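Local coordinates for protein chaperone CupB2 (Pseudomonas aeruginosa, PDB 3Q48) that probably acts as a periplasmic folding chaperone in fimbrial biogenesis, as other members of the pilus chaperone family do, at residues 60-68 and 78-86. Numbering follows the deposited sequence.
Sequences AQAWIDDGR and VPFSVTPAV
In the immunoglobulin-like N-terminal domain of this PapD-family chaperone, strand 60-65 runs antiparallel to strand 80-83, a piece of strand 80-89. The chain pairs with 60-65 at Ala85 and Val86 and stands further off along 80-83. At the paired end Ala62 N donates to Ala85 O over 2.8 Å, and the donor N sits 23° out of the carbonyl plane. Gln61 CA gives the same oxygen a CA-H...O contact. Gln61 and Val86 form a non-hydrogen-bonded pair, with CA atoms 4.2 Å apart. The peptide bond before Pro84 is cis, where strand 80-89 is broken. Beyond it the side chains of Val82, Phe80 and Val78 fill the wider gap. Ala62 CB meets Val82 CG1 at 3.8 Å. Ile64 CG1 stands anti to the carbonyl carbon (chi1 -71°), and CD1 meets Phe80 CB at 3.6 Å. Its approach to Val82 CG2 is too close, so the CD1 position is doubtful. The other branch, Ile64 CG2, meets Val78 CG2 at 3.9 Å. Val78 CG1 rests on Asp66 CB. The Phe80 ring turns off from 60-68 to meet Phe39, Tyr101 and Phe114. Asp65 faces away from strand 80-83: OD1 accepts from Gly67 N in an Asx turn, and OD2 bridges to Arg139. Between these segments a single backbone hydrogen bond, at Ala62, joins the chains, and Ala60 continues the pairing to Thr87; apolar contacts join the splayed part to the domain core.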
loop_
_atom_site.group_PDB
_atom_site.type_symbol
_atom_site.label_atom_id
_atom_site.label_comp_id
_atom_site.label_asym_id
_atom_site.label_seq_id
_atom_site.Cartn_x
_atom_site.Cartn_y
_atom_site.Cartn_z
ATOM N N ALA A 60 -10.422 4.506 18.620
ATOM C CA ALA A 60 -9.694 4.446 17.375
ATOM C C ALA A 60 -9.920 5.738 16.605
ATOM O O ALA A 60 -11.048 6.057 16.274
ATOM C CB ALA A 60 -10.147 3.252 16.552
ATOM N N GLN A 61 -8.835 6.459 16.319
ATOM C CA GLN A 61 -8.880 7.643 15.460
ATOM C C GLN A 61 -8.309 7.291 14.094
ATOM O O GLN A 61 -7.256 6.656 13.990
ATOM C CB GLN A 61 -8.075 8.781 16.080
ATOM C CG GLN A 61 -8.267 10.165 15.447
ATOM C CD GLN A 61 -7.444 11.215 16.207
ATOM O OE1 GLN A 61 -7.372 11.178 17.441
ATOM N NE2 GLN A 61 -6.798 12.115 15.486
ATOM N N ALA A 62 -8.994 7.756 13.057
ATOM C CA ALA A 62 -8.733 7.381 11.694
ATOM C C ALA A 62 -8.737 8.665 10.884
ATOM O O ALA A 62 -9.539 9.542 11.155
ATOM C CB ALA A 62 -9.820 6.453 11.224
ATOM N N TRP A 63 -7.830 8.775 9.908
ATOM C CA TRP A 63 -7.678 9.954 9.045
ATOM C C TRP A 63 -6.788 9.563 7.884
ATOM O O TRP A 63 -5.943 8.655 8.021
ATOM C CB TRP A 63 -7.097 11.187 9.808
ATOM C CG TRP A 63 -5.626 11.194 10.083
ATOM C CD1 TRP A 63 -4.660 11.788 9.331
ATOM C CD2 TRP A 63 -4.947 10.603 11.200
ATOM N NE1 TRP A 63 -3.420 11.615 9.906
ATOM C CE2 TRP A 63 -3.562 10.883 11.046
ATOM C CE3 TRP A 63 -5.368 9.848 12.310
ATOM C CZ2 TRP A 63 -2.601 10.425 11.932
ATOM C CZ3 TRP A 63 -4.411 9.396 13.212
ATOM C CH2 TRP A 63 -3.033 9.694 13.018
ATOM N N ILE A 64 -6.950 10.284 6.773
ATOM C CA ILE A 64 -6.193 10.062 5.557
ATOM C C ILE A 64 -5.254 11.198 5.226
ATOM O O ILE A 64 -5.629 12.378 5.311
ATOM C CB ILE A 64 -7.159 9.782 4.374
ATOM C CG1 ILE A 64 -7.787 8.379 4.563
ATOM C CG2 ILE A 64 -6.440 9.813 3.063
ATOM C CD1 ILE A 64 -9.125 8.348 4.160
ATOM N N ASP A 65 -4.025 10.850 4.855
ATOM C CA ASP A 65 -3.128 11.854 4.333
ATOM C C ASP A 65 -2.592 11.478 2.937
ATOM O O ASP A 65 -2.944 10.434 2.423
ATOM C CB ASP A 65 -2.057 12.231 5.365
ATOM C CG ASP A 65 -0.999 11.169 5.548
ATOM O OD1 ASP A 65 -0.264 10.871 4.585
ATOM O OD2 ASP A 65 -0.867 10.672 6.680
ATOM N N ASP A 66 -1.809 12.351 2.308
ATOM C CA ASP A 66 -1.373 12.126 0.925
ATOM C C ASP A 66 0.103 11.845 0.885
ATOM O O ASP A 66 0.697 11.940 -0.172
ATOM C CB ASP A 66 -1.672 13.342 0.044
ATOM C CG ASP A 66 -0.909 14.612 0.509
ATOM O OD1 ASP A 66 -0.139 14.537 1.505
ATOM O OD2 ASP A 66 -1.086 15.685 -0.111
ATOM N N GLY A 67 0.681 11.535 2.046
ATOM C CA GLY A 67 2.099 11.137 2.224
ATOM C C GLY A 67 2.867 12.035 3.194
ATOM O O GLY A 67 3.867 11.626 3.790
ATOM N N ARG A 68 2.419 13.284 3.322
ATOM C CA ARG A 68 2.912 14.218 4.339
ATOM C C ARG A 68 2.327 13.860 5.716
ATOM O O ARG A 68 1.103 13.920 5.906
ATOM C CB ARG A 68 2.493 15.636 3.971
ATOM C CG ARG A 68 2.813 16.020 2.580
ATOM C CD ARG A 68 2.933 17.532 2.466
ATOM N NE ARG A 68 1.749 18.182 1.886
ATOM C CZ ARG A 68 1.577 19.513 1.829
ATOM N NH1 ARG A 68 2.497 20.343 2.333
ATOM N NH2 ARG A 68 0.475 20.031 1.284
ATOM N N VAL A 78 -7.135 16.447 1.309
ATOM C CA VAL A 78 -7.253 15.221 0.544
ATOM C C VAL A 78 -8.732 14.953 0.312
ATOM O O VAL A 78 -9.557 15.256 1.195
ATOM C CB VAL A 78 -6.602 14.021 1.239
ATOM C CG1 VAL A 78 -5.153 14.335 1.579
ATOM C CG2 VAL A 78 -7.402 13.588 2.456
ATOM N N PRO A 79 -9.076 14.385 -0.866
ATOM C CA PRO A 79 -10.467 14.173 -1.234
ATOM C C PRO A 79 -11.111 12.956 -0.576
ATOM O O PRO A 79 -12.016 12.372 -1.135
ATOM C CB PRO A 79 -10.386 13.947 -2.741
ATOM C CG PRO A 79 -9.121 13.259 -2.924
ATOM C CD PRO A 79 -8.174 13.790 -1.863
ATOM N N PHE A 80 -10.647 12.577 0.601
ATOM C CA PHE A 80 -11.295 11.496 1.329
ATOM C C PHE A 80 -11.692 11.945 2.737
ATOM O O PHE A 80 -11.027 12.780 3.326
ATOM C CB PHE A 80 -10.413 10.244 1.349
ATOM C CG PHE A 80 -10.045 9.750 -0.010
ATOM C CD1 PHE A 80 -10.920 8.962 -0.719
ATOM C CD2 PHE A 80 -8.817 10.094 -0.579
ATOM C CE1 PHE A 80 -10.615 8.506 -1.961
ATOM C CE2 PHE A 80 -8.471 9.659 -1.863
ATOM C CZ PHE A 80 -9.382 8.859 -2.560
ATOM N N SER A 81 -12.808 11.432 3.238
ATOM C CA SER A 81 -13.156 11.569 4.631
ATOM C C SER A 81 -13.273 10.161 5.254
ATOM O O SER A 81 -13.509 9.201 4.559
ATOM C CB SER A 81 -14.460 12.341 4.759
ATOM O OG SER A 81 -15.536 11.533 4.290
ATOM N N VAL A 82 -13.070 10.048 6.561
ATOM C CA VAL A 82 -13.279 8.795 7.263
ATOM C C VAL A 82 -14.273 9.040 8.368
ATOM O O VAL A 82 -14.057 9.864 9.252
ATOM C CB VAL A 82 -12.000 8.194 7.860
ATOM C CG1 VAL A 82 -12.243 6.695 8.263
ATOM C CG2 VAL A 82 -10.911 8.238 6.853
ATOM N N THR A 83 -15.370 8.297 8.300
ATOM C CA THR A 83 -16.467 8.384 9.234
ATOM C C THR A 83 -16.568 7.036 9.921
ATOM O O THR A 83 -16.532 6.019 9.245
ATOM C CB THR A 83 -17.762 8.639 8.430
ATOM O OG1 THR A 83 -17.520 9.734 7.551
ATOM C CG2 THR A 83 -18.953 8.979 9.331
ATOM N N PRO A 84 -16.667 7.018 11.263
ATOM C CA PRO A 84 -16.467 8.203 12.121
ATOM C C PRO A 84 -14.954 8.408 12.382
ATOM O O PRO A 84 -14.175 7.447 12.308
ATOM C CB PRO A 84 -17.238 7.849 13.403
ATOM C CG PRO A 84 -17.315 6.353 13.424
ATOM C CD PRO A 84 -17.186 5.848 12.018
ATOM N N ALA A 85 -14.542 9.640 12.653
ATOM C CA ALA A 85 -13.102 9.949 12.737
ATOM C C ALA A 85 -12.483 9.362 14.010
ATOM O O ALA A 85 -11.297 9.095 14.046
ATOM C CB ALA A 85 -12.848 11.461 12.652
ATOM N N VAL A 86 -13.311 9.159 15.030
ATOM C CA VAL A 86 -12.915 8.617 16.306
ATOM C C VAL A 86 -13.992 7.603 16.678
ATOM O O VAL A 86 -15.209 7.883 16.616
ATOM C CB VAL A 86 -12.840 9.723 17.408
ATOM C CG1 VAL A 86 -12.124 9.196 18.663
ATOM C CG2 VAL A 86 -12.122 11.007 16.914
#